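Local coordinates for protein-tyrosine-phosphatase (Vibrio vulnificus, PDB 7DHF) that probably hydrolyses phosphotyrosine in proteins to tyrosine and phosphate, as a low-molecular-weight protein tyrosine phosphatase, at residues F5-S19 with K33-L47. The protein carries 1 engineered substitution. Numbering follows the deposited sequence.
Engineered in segment 5-19: Ala12 (natural residue Cys). With PO4 (phosphate ion), chain E.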
loop_
_atom_site.group_PDB
_atom_site.type_symbol
_atom_site.label_atom_id
_atom_site.label_comp_id
_atom_site.label_asym_id
_atom_site.label_seq_id
_atom_site.Cartn_x
_atom_site.Cartn_y
_atom_site.Cartn_z
ATOM N N PHE A 5 -12.586 11.239 -3.168
ATOM C CA PHE A 5 -11.343 10.664 -2.659
ATOM C C PHE A 5 -10.224 11.164 -3.560
ATOM O O PHE A 5 -10.027 10.661 -4.668
ATOM C CB PHE A 5 -11.394 9.141 -2.682
ATOM C CG PHE A 5 -12.512 8.544 -1.878
ATOM C CD1 PHE A 5 -12.586 8.739 -0.510
ATOM C CD2 PHE A 5 -13.483 7.771 -2.491
ATOM C CE1 PHE A 5 -13.611 8.177 0.231
ATOM C CE2 PHE A 5 -14.508 7.209 -1.758
ATOM C CZ PHE A 5 -14.572 7.413 -0.395
ATOM N N ASN A 6 -9.489 12.165 -3.081
ATOM C CA ASN A 6 -8.406 12.770 -3.844
ATOM C C ASN A 6 -7.024 12.393 -3.344
ATOM O O ASN A 6 -6.100 12.278 -4.152
ATOM C CB ASN A 6 -8.538 14.295 -3.825
ATOM C CG ASN A 6 -9.792 14.771 -4.522
ATOM O OD1 ASN A 6 -10.195 14.211 -5.542
ATOM N ND2 ASN A 6 -10.423 15.798 -3.972
ATOM N N LYS A 7 -6.862 12.201 -2.039
ATOM C CA LYS A 7 -5.600 11.779 -1.447
ATOM C C LYS A 7 -5.787 10.371 -0.900
ATOM O O LYS A 7 -6.690 10.132 -0.090
ATOM C CB LYS A 7 -5.185 12.739 -0.333
ATOM C CG LYS A 7 -4.941 14.163 -0.812
ATOM C CD LYS A 7 -4.492 15.078 0.321
ATOM C CE LYS A 7 -3.077 14.755 0.781
ATOM N NZ LYS A 7 -2.652 15.596 1.934
ATOM N N ILE A 8 -4.934 9.448 -1.339
ATOM C CA ILE A 8 -5.087 8.025 -1.057
ATOM C C ILE A 8 -3.832 7.535 -0.348
ATOM O O ILE A 8 -2.713 7.778 -0.816
ATOM C CB ILE A 8 -5.312 7.226 -2.354
ATOM C CG1 ILE A 8 -6.523 7.770 -3.119
ATOM C CG2 ILE A 8 -5.496 5.747 -2.044
ATOM C CD1 ILE A 8 -6.581 7.330 -4.562
ATOM N N LEU A 9 -4.018 6.827 0.764
ATOM C CA LEU A 9 -2.919 6.264 1.538
ATOM C C LEU A 9 -3.016 4.745 1.484
ATOM O O LEU A 9 -4.009 4.167 1.940
ATOM C CB LEU A 9 -2.985 6.745 2.989
ATOM C CG LEU A 9 -1.808 6.349 3.885
ATOM C CD1 LEU A 9 -0.533 7.074 3.466
ATOM C CD2 LEU A 9 -2.130 6.625 5.343
ATOM N N VAL A 10 -1.993 4.105 0.928
ATOM C CA VAL A 10 -1.923 2.649 0.866
ATOM C C VAL A 10 -1.159 2.160 2.089
ATOM O O VAL A 10 -0.042 2.615 2.355
ATOM C CB VAL A 10 -1.241 2.195 -0.434
ATOM C CG1 VAL A 10 -1.174 0.678 -0.507
ATOM C CG2 VAL A 10 -1.978 2.762 -1.639
ATOM N N VAL A 11 -1.755 1.234 2.839
ATOM C CA VAL A 11 -1.240 0.854 4.148
ATOM C C VAL A 11 -1.009 -0.647 4.213
ATOM O O VAL A 11 -1.847 -1.445 3.779
ATOM C CB VAL A 11 -2.184 1.315 5.277
ATOM C CG1 VAL A 11 -1.749 0.745 6.624
ATOM C CG2 VAL A 11 -2.225 2.834 5.332
ATOM N N ALA A 12 0.141 -1.022 4.767
ATOM C CA ALA A 12 0.394 -2.396 5.169
ATOM C C ALA A 12 1.188 -2.373 6.471
ATOM O O ALA A 12 0.846 -1.611 7.379
ATOM C CB ALA A 12 1.093 -3.171 4.053
ATOM N N VAL A 13 2.244 -3.178 6.583
ATOM C CA VAL A 13 2.942 -3.388 7.853
ATOM C C VAL A 13 4.323 -2.724 7.864
ATOM O O VAL A 13 4.611 -1.887 8.719
ATOM C CB VAL A 13 3.020 -4.887 8.213
ATOM C CG1 VAL A 13 3.810 -5.101 9.499
ATOM C CG2 VAL A 13 1.621 -5.466 8.342
ATOM N N GLY A 14 5.195 -3.107 6.934
ATOM C CA GLY A 14 6.554 -2.598 6.936
ATOM C C GLY A 14 6.761 -1.378 6.060
ATOM O O GLY A 14 7.731 -0.636 6.237
ATOM N N ASN A 15 5.851 -1.166 5.111
ATOM C CA ASN A 15 5.968 -0.088 4.129
ATOM C C ASN A 15 7.253 -0.211 3.309
ATOM O O ASN A 15 7.882 0.787 2.953
ATOM C CB ASN A 15 5.822 1.293 4.783
ATOM C CG ASN A 15 5.531 2.410 3.779
ATOM O OD1 ASN A 15 6.007 3.535 3.938
ATOM N ND2 ASN A 15 4.739 2.111 2.755
ATOM N N ILE A 16 7.628 -1.448 2.984
ATOM C CA ILE A 16 8.764 -1.701 2.099
ATOM C C ILE A 16 8.433 -2.602 0.919
ATOM O O ILE A 16 9.195 -2.611 -0.066
ATOM C CB ILE A 16 9.988 -2.254 2.870
ATOM C CG1 ILE A 16 9.616 -3.524 3.645
ATOM C CG2 ILE A 16 10.564 -1.186 3.792
ATOM C CD1 ILE A 16 10.813 -4.314 4.149
ATOM N N CYS A 17 7.342 -3.372 0.945
ATOM C CA CYS A 17 7.030 -4.293 -0.144
ATOM C C CYS A 17 5.693 -3.966 -0.806
ATOM O O CYS A 17 5.664 -3.321 -1.858
ATOM C CB CYS A 17 7.045 -5.742 0.358
ATOM S SG CYS A 17 8.692 -6.343 0.836
ATOM N N ARG A 18 4.584 -4.401 -0.202
ATOM C CA ARG A 18 3.280 -4.265 -0.850
ATOM C C ARG A 18 2.833 -2.812 -0.908
ATOM O O ARG A 18 2.346 -2.342 -1.943
ATOM C CB ARG A 18 2.229 -5.076 -0.100
ATOM C CG ARG A 18 2.430 -6.570 -0.124
ATOM C CD ARG A 18 1.604 -7.221 0.963
ATOM N NE ARG A 18 2.073 -6.813 2.284
ATOM C CZ ARG A 18 1.515 -7.188 3.428
ATOM N NH1 ARG A 18 0.454 -7.985 3.423
ATOM N NH2 ARG A 18 2.018 -6.764 4.578
ATOM N N SER A 19 2.944 -2.093 0.205
ATOM C CA SER A 19 2.326 -0.775 0.252
ATOM C C SER A 19 3.049 0.239 -0.634
ATOM O O SER A 19 2.375 1.035 -1.299
ATOM C CB SER A 19 2.114 -0.284 1.690
ATOM O OG SER A 19 3.285 -0.350 2.473
ATOM N N LYS A 33 -4.749 12.045 -8.743
ATOM C CA LYS A 33 -4.820 11.836 -7.308
ATOM C C LYS A 33 -3.418 11.923 -6.722
ATOM O O LYS A 33 -2.416 11.837 -7.438
ATOM C CB LYS A 33 -5.392 10.449 -6.977
ATOM C CG LYS A 33 -6.683 10.111 -7.693
ATOM C CD LYS A 33 -7.838 10.953 -7.202
ATOM C CE LYS A 33 -9.140 10.513 -7.846
ATOM N NZ LYS A 33 -10.274 11.371 -7.429
ATOM N N THR A 34 -3.354 12.079 -5.404
ATOM C CA THR A 34 -2.100 12.021 -4.667
ATOM C C THR A 34 -2.117 10.735 -3.856
ATOM O O THR A 34 -3.005 10.538 -3.020
ATOM C CB THR A 34 -1.951 13.229 -3.740
ATOM O OG1 THR A 34 -2.018 14.437 -4.505
ATOM C CG2 THR A 34 -0.619 13.181 -2.998
ATOM N N VAL A 35 -1.146 9.862 -4.108
ATOM C CA VAL A 35 -1.081 8.554 -3.467
ATOM C C VAL A 35 0.211 8.475 -2.671
ATOM O O VAL A 35 1.286 8.806 -3.185
ATOM C CB VAL A 35 -1.162 7.405 -4.489
ATOM C CG1 VAL A 35 -1.389 6.082 -3.775
ATOM C CG2 VAL A 35 -2.266 7.661 -5.507
ATOM N N ALA A 36 0.103 8.035 -1.420
ATOM C CA ALA A 36 1.244 7.783 -0.553
ATOM C C ALA A 36 1.035 6.430 0.120
ATOM O O ALA A 36 0.054 5.730 -0.149
ATOM C CB ALA A 36 1.403 8.902 0.485
ATOM N N SER A 37 1.956 6.052 1.003
ATOM C CA SER A 37 1.820 4.788 1.711
ATOM C C SER A 37 2.477 4.876 3.080
ATOM O O SER A 37 3.294 5.761 3.348
ATOM C CB SER A 37 2.398 3.615 0.908
ATOM O OG SER A 37 3.775 3.803 0.623
ATOM N N ALA A 38 2.107 3.936 3.948
ATOM C CA ALA A 38 2.653 3.886 5.296
ATOM C C ALA A 38 2.498 2.478 5.850
ATOM O O ALA A 38 1.729 1.665 5.330
ATOM C CB ALA A 38 1.965 4.893 6.221
ATOM N N GLY A 39 3.234 2.211 6.925
ATOM C CA GLY A 39 3.225 0.904 7.551
ATOM C C GLY A 39 2.803 0.943 9.005
ATOM O O GLY A 39 3.265 1.791 9.776
ATOM N N ILE A 40 1.928 0.010 9.390
ATOM C CA ILE A 40 1.427 -0.054 10.760
ATOM C C ILE A 40 2.552 -0.326 11.748
ATOM O O ILE A 40 2.478 0.091 12.910
ATOM C CB ILE A 40 0.313 -1.119 10.849
ATOM C CG1 ILE A 40 -0.919 -0.655 10.076
ATOM C CG2 ILE A 40 -0.044 -1.423 12.302
ATOM C CD1 ILE A 40 -1.877 -1.768 9.736
ATOM N N ALA A 41 3.598 -1.034 11.319
ATOM C CA ALA A 41 4.686 -1.437 12.202
ATOM C C ALA A 41 6.043 -1.038 11.634
ATOM O O ALA A 41 7.056 -1.679 11.923
ATOM C CB ALA A 41 4.641 -2.939 12.483
ATOM N N ALA A 42 6.085 0.018 10.822
ATOM C CA ALA A 42 7.349 0.426 10.216
ATOM C C ALA A 42 8.374 0.807 11.277
ATOM O O ALA A 42 9.553 0.451 11.168
ATOM C CB ALA A 42 7.114 1.587 9.251
ATOM N N GLU A 43 7.944 1.530 12.313
ATOM C CA GLU A 43 8.878 1.989 13.337
ATOM C C GLU A 43 9.391 0.822 14.176
ATOM O O GLU A 43 10.603 0.678 14.380
ATOM C CB GLU A 43 8.205 3.050 14.214
ATOM C CG GLU A 43 9.169 3.942 14.987
ATOM C CD GLU A 43 8.539 5.259 15.417
ATOM O OE1 GLU A 43 7.314 5.426 15.244
ATOM O OE2 GLU A 43 9.271 6.129 15.940
ATOM N N LYS A 44 8.481 -0.027 14.667
ATOM C CA LYS A 44 8.890 -1.178 15.467
ATOM C C LYS A 44 9.758 -2.140 14.670
ATOM O O LYS A 44 10.595 -2.845 15.247
ATOM C CB LYS A 44 7.663 -1.925 15.993
ATOM C CG LYS A 44 6.982 -1.274 17.177
ATOM C CD LYS A 44 6.025 -2.248 17.848
ATOM C CE LYS A 44 5.259 -1.592 18.980
ATOM N NZ LYS A 44 4.329 -0.542 18.483
ATOM N N SER A 45 9.558 -2.205 13.356
ATOM C CA SER A 45 10.369 -3.055 12.496
ATOM C C SER A 45 11.725 -2.442 12.168
ATOM O O SER A 45 12.520 -3.079 11.470
ATOM C CB SER A 45 9.613 -3.352 11.198
ATOM O OG SER A 45 8.376 -3.989 11.464
ATOM N N ARG A 46 12.002 -1.230 12.653
ATOM C CA ARG A 46 13.266 -0.539 12.396
ATOM C C ARG A 46 13.435 -0.215 10.914
ATOM O O ARG A 46 14.555 -0.173 10.398
ATOM C CB ARG A 46 14.464 -1.338 12.921
ATOM C CG ARG A 46 14.373 -1.662 14.406
ATOM C CD ARG A 46 15.515 -2.563 14.863
ATOM N NE ARG A 46 15.557 -3.828 14.134
ATOM C CZ ARG A 46 14.751 -4.860 14.366
ATOM N NH1 ARG A 46 14.869 -5.967 13.648
ATOM N NH2 ARG A 46 13.825 -4.790 15.313
ATOM N N LEU A 47 12.320 0.037 10.224
ATOM C CA LEU A 47 12.331 0.257 8.785
ATOM C C LEU A 47 12.157 1.710 8.358
ATOM O O LEU A 47 12.280 1.993 7.162
ATOM C CB LEU A 47 11.250 -0.599 8.109
ATOM C CG LEU A 47 11.470 -2.114 8.155
ATOM C CD1 LEU A 47 10.254 -2.845 7.615
ATOM C CD2 LEU A 47 12.714 -2.517 7.374
HETATM P P PO4 E . 4.573 -4.106 3.392
HETATM O O1 PO4 E . 6.074 -4.012 3.572
HETATM O O2 PO4 E . 4.292 -5.179 2.367
HETATM O O3 PO4 E . 4.094 -2.765 2.889
HETATM O O4 PO4 E . 3.938 -4.462 4.717
HETATM O O HOH W 1 -9.245 13.563 -8.676
HETATM O O HOH W 2 -4.643 15.117 -4.743
#
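Asn15 reaches across to Ser37 with its amide: ND2 donates to Ser37 OG at 2.9 Å, nearly straight (165°) and in the amide plane. The second N-H of ND2 goes to Ser19 OG, also at 2.9 Å, and Asn15 OD1 takes the backbone N of Gln73, which fixes the amide's rotation. With CG anti to the backbone N (chi1 -163°), the side chain lies against Ala38, Asn15 CG 3.6 Å from Ala38 CA. Ser37 OG is held further by Glu23 of helix 18-29. Ser19 OG in turn donates to phosphate O3 at 2.6 Å, so Asn15 probably helps to orient the Ser19 hydroxyl that touches the anion.

Strands 7-12 and 34-39 run parallel, their hydrogen bonds alternating from Thr34 N to Asn6 O through to Ile40 N to Ala12 O. Past the strand end, Ala41 N takes a lone pair of Val13 O in the carbonyl plane, 2.9 Å away. At the other end, Lys33, bent at chi2 (-69°), brings NZ to 2.9 Å from Phe5 O, above the carbonyl plane.

Packing is aliphatic. Leu9 CD1 lies over the backbone at Ser37 N and beside the methyls of Ala36 and Ala38, while on the other face Val10 CG2 meets Val35 CG1. The Val11 and Ile40 side chains cross at about a right angle, meeting through their CG1 atoms, and Ile16 CD1 meets Leu47 CD1 at 3.8 Å.

The two strands belong to a beta-alpha-beta unit, joined through helix 18-29, and the first runs into the family's phosphate-binding P-loop. Ala12 is engineered in place of the cysteine predicted as nucleophile; backbone N-H groups from Val13 to Ser19, that of Asn15 only weakly, and the Arg18 guanidinium edge wrap the phosphate. Ser37-Asn15-Ser19 and Ala41-Val13 bonds tie strand 34-39 and the following turn to this loop, consistent with helping keep its N-H groups turned toward the anion.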